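Local coordinates for protein putative glucosidase lplD, ALPHA-GALACTURONIDASE (Bacillus subtilis, PDB 3FEF) that hydrolyses alpha-1,4-linked galacturonate oligomers such as di-galacturonate, as a tetrameric family 4 glycosidase that uses NAD(+) and manganese as cofactors, at residues Cys152-Tyr157 with Ala398-Gly403. Residues are numbered along the deposited sequence; the frame is centred on the assembly and turned at random.
Sequences CTRVLY and AVADAG
Ala400 points its CB at helix 149-159 and meets two neighbouring side chains there, Arg154 and Val155. The backbones come close, with Val155 CA and Ala400 CA 6.1 Å apart. The alanine side chain, a single methyl, lets the helices come this near.

Arg154 leaves its helix toward Ala400. Its CB is 4.8 Å from Ala400 CB and does not yet touch it. CG is the atom that does the touching, at 4.4 Å from the same methyl. It stands anti to the backbone N (chi1 -180°), which sets it alongside the alanine methyl. The next torsion (chi2 72°) bends the chain, and CD draws off to 5.8 Å from Ala400 CB. Beyond the bend the guanidinium group lies clear of the methyl. Its NH2 forms a salt bridge with Glu397, one turn earlier on helix 383-405. The Arg154 side chain also packs on Gln359 and Ile361.

Helix 149-159 is the crossover between parallel strands 141-144 and 164-167 of the Rossmann-like domain. Helix 383-405 belongs to the C-terminal domain of family 4 glycosidases. The contact is thus a buried piece of the interface between the two domains, away from the metal site. Helix 112-136 touches both segments, with Cys152 on Phe126 and Val399 on Ile116.

Val155 reaches the methyl with one branch. Its CG2 lies 4.2 Å from Ala400 CB, while CG1 is turned away at 6.3 Å from that atom. The contact is apolar, with no hydrogen bond between the two segments. Asp401 OD1 is 6.2 Å from Arg154 NH2, too far to pair. It forms a salt bridge with Lys158 instead, so a second charged pair joins the same two helices.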
loop_
_atom_site.group_PDB
_atom_site.type_symbol
_atom_site.label_atom_id
_atom_site.label_comp_id
_atom_site.label_asym_id
_atom_site.label_seq_id
_atom_site.Cartn_x
_atom_site.Cartn_y
_atom_site.Cartn_z
ATOM N N CYS A 152 -15.069 19.462 4.493
ATOM C CA CYS A 152 -14.380 20.738 4.655
ATOM C C CYS A 152 -12.922 20.519 4.933
ATOM O O CYS A 152 -12.046 21.110 4.306
ATOM C CB CYS A 152 -14.969 21.540 5.827
ATOM S SG CYS A 152 -16.661 22.022 5.557
ATOM N N THR A 153 -12.643 19.662 5.899
ATOM C CA THR A 153 -11.259 19.433 6.241
ATOM C C THR A 153 -10.518 18.849 5.040
ATOM O O THR A 153 -9.364 19.177 4.802
ATOM C CB THR A 153 -11.164 18.521 7.473
ATOM O OG1 THR A 153 -12.003 19.074 8.501
ATOM C CG2 THR A 153 -9.749 18.457 7.971
ATOM N N ARG A 154 -11.184 17.980 4.281
ATOM C CA ARG A 154 -10.512 17.337 3.169
ATOM C C ARG A 154 -10.180 18.343 2.083
ATOM O O ARG A 154 -9.171 18.203 1.406
ATOM C CB ARG A 154 -11.376 16.234 2.575
ATOM C CG ARG A 154 -10.701 15.541 1.420
ATOM C CD ARG A 154 -9.527 14.632 1.848
ATOM N NE ARG A 154 -9.256 13.742 0.722
ATOM C CZ ARG A 154 -8.186 13.818 -0.058
ATOM N NH1 ARG A 154 -7.225 14.691 0.196
ATOM N NH2 ARG A 154 -8.072 13.002 -1.080
ATOM N N VAL A 155 -11.030 19.355 1.930
ATOM C CA VAL A 155 -10.845 20.380 0.902
ATOM C C VAL A 155 -9.624 21.199 1.253
ATOM O O VAL A 155 -8.831 21.536 0.382
ATOM C CB VAL A 155 -12.111 21.281 0.744
ATOM C CG1 VAL A 155 -11.811 22.544 -0.112
ATOM C CG2 VAL A 155 -13.271 20.474 0.149
ATOM N N LEU A 156 -9.459 21.516 2.540
ATOM C CA LEU A 156 -8.247 22.211 2.963
ATOM C C LEU A 156 -6.978 21.515 2.411
ATOM O O LEU A 156 -6.100 22.161 1.830
ATOM C CB LEU A 156 -8.198 22.332 4.496
ATOM C CG LEU A 156 -9.278 23.222 5.110
ATOM C CD1 LEU A 156 -9.166 23.353 6.639
ATOM C CD2 LEU A 156 -9.245 24.610 4.423
ATOM N N TYR A 157 -6.874 20.199 2.608
ATOM C CA TYR A 157 -5.677 19.481 2.192
ATOM C C TYR A 157 -5.561 19.355 0.674
ATOM O O TYR A 157 -4.456 19.342 0.139
ATOM C CB TYR A 157 -5.598 18.084 2.843
ATOM C CG TYR A 157 -5.091 18.130 4.266
ATOM C CD1 TYR A 157 -5.975 18.272 5.329
ATOM C CD2 TYR A 157 -3.735 18.070 4.543
ATOM C CE1 TYR A 157 -5.527 18.334 6.638
ATOM C CE2 TYR A 157 -3.266 18.128 5.870
ATOM C CZ TYR A 157 -4.177 18.261 6.901
ATOM O OH TYR A 157 -3.750 18.330 8.211
ATOM N N ALA A 398 -16.023 12.038 -3.243
ATOM C CA ALA A 398 -16.684 12.471 -4.480
ATOM C C ALA A 398 -17.225 13.889 -4.351
ATOM O O ALA A 398 -17.119 14.700 -5.286
ATOM C CB ALA A 398 -17.793 11.520 -4.841
ATOM N N VAL A 399 -17.797 14.199 -3.190
ATOM C CA VAL A 399 -18.307 15.550 -2.948
ATOM C C VAL A 399 -17.187 16.581 -3.028
ATOM O O VAL A 399 -17.340 17.621 -3.668
ATOM C CB VAL A 399 -19.088 15.667 -1.612
ATOM C CG1 VAL A 399 -19.400 17.134 -1.285
ATOM C CG2 VAL A 399 -20.414 14.857 -1.686
ATOM N N ALA A 400 -16.053 16.282 -2.405
ATOM C CA ALA A 400 -14.930 17.203 -2.420
ATOM C C ALA A 400 -14.447 17.420 -3.842
ATOM O O ALA A 400 -14.247 18.558 -4.264
ATOM C CB ALA A 400 -13.797 16.700 -1.529
ATOM N N ASP A 401 -14.265 16.339 -4.592
ATOM C CA ASP A 401 -13.904 16.483 -6.003
ATOM C C ASP A 401 -14.977 17.235 -6.795
ATOM O O ASP A 401 -14.669 18.202 -7.495
ATOM C CB ASP A 401 -13.638 15.134 -6.654
ATOM C CG ASP A 401 -12.438 14.456 -6.079
ATOM O OD1 ASP A 401 -11.456 15.174 -5.758
ATOM O OD2 ASP A 401 -12.476 13.208 -5.935
ATOM N N ALA A 402 -16.225 16.779 -6.690
ATOM C CA ALA A 402 -17.318 17.399 -7.422
ATOM C C ALA A 402 -17.331 18.906 -7.190
ATOM O O ALA A 402 -17.476 19.695 -8.137
ATOM C CB ALA A 402 -18.659 16.786 -7.047
ATOM N N GLY A 403 -17.171 19.305 -5.933
ATOM C CA GLY A 403 -17.153 20.725 -5.587
ATOM C C GLY A 403 -16.030 21.499 -6.246
ATOM O O GLY A 403 -16.266 22.535 -6.827
#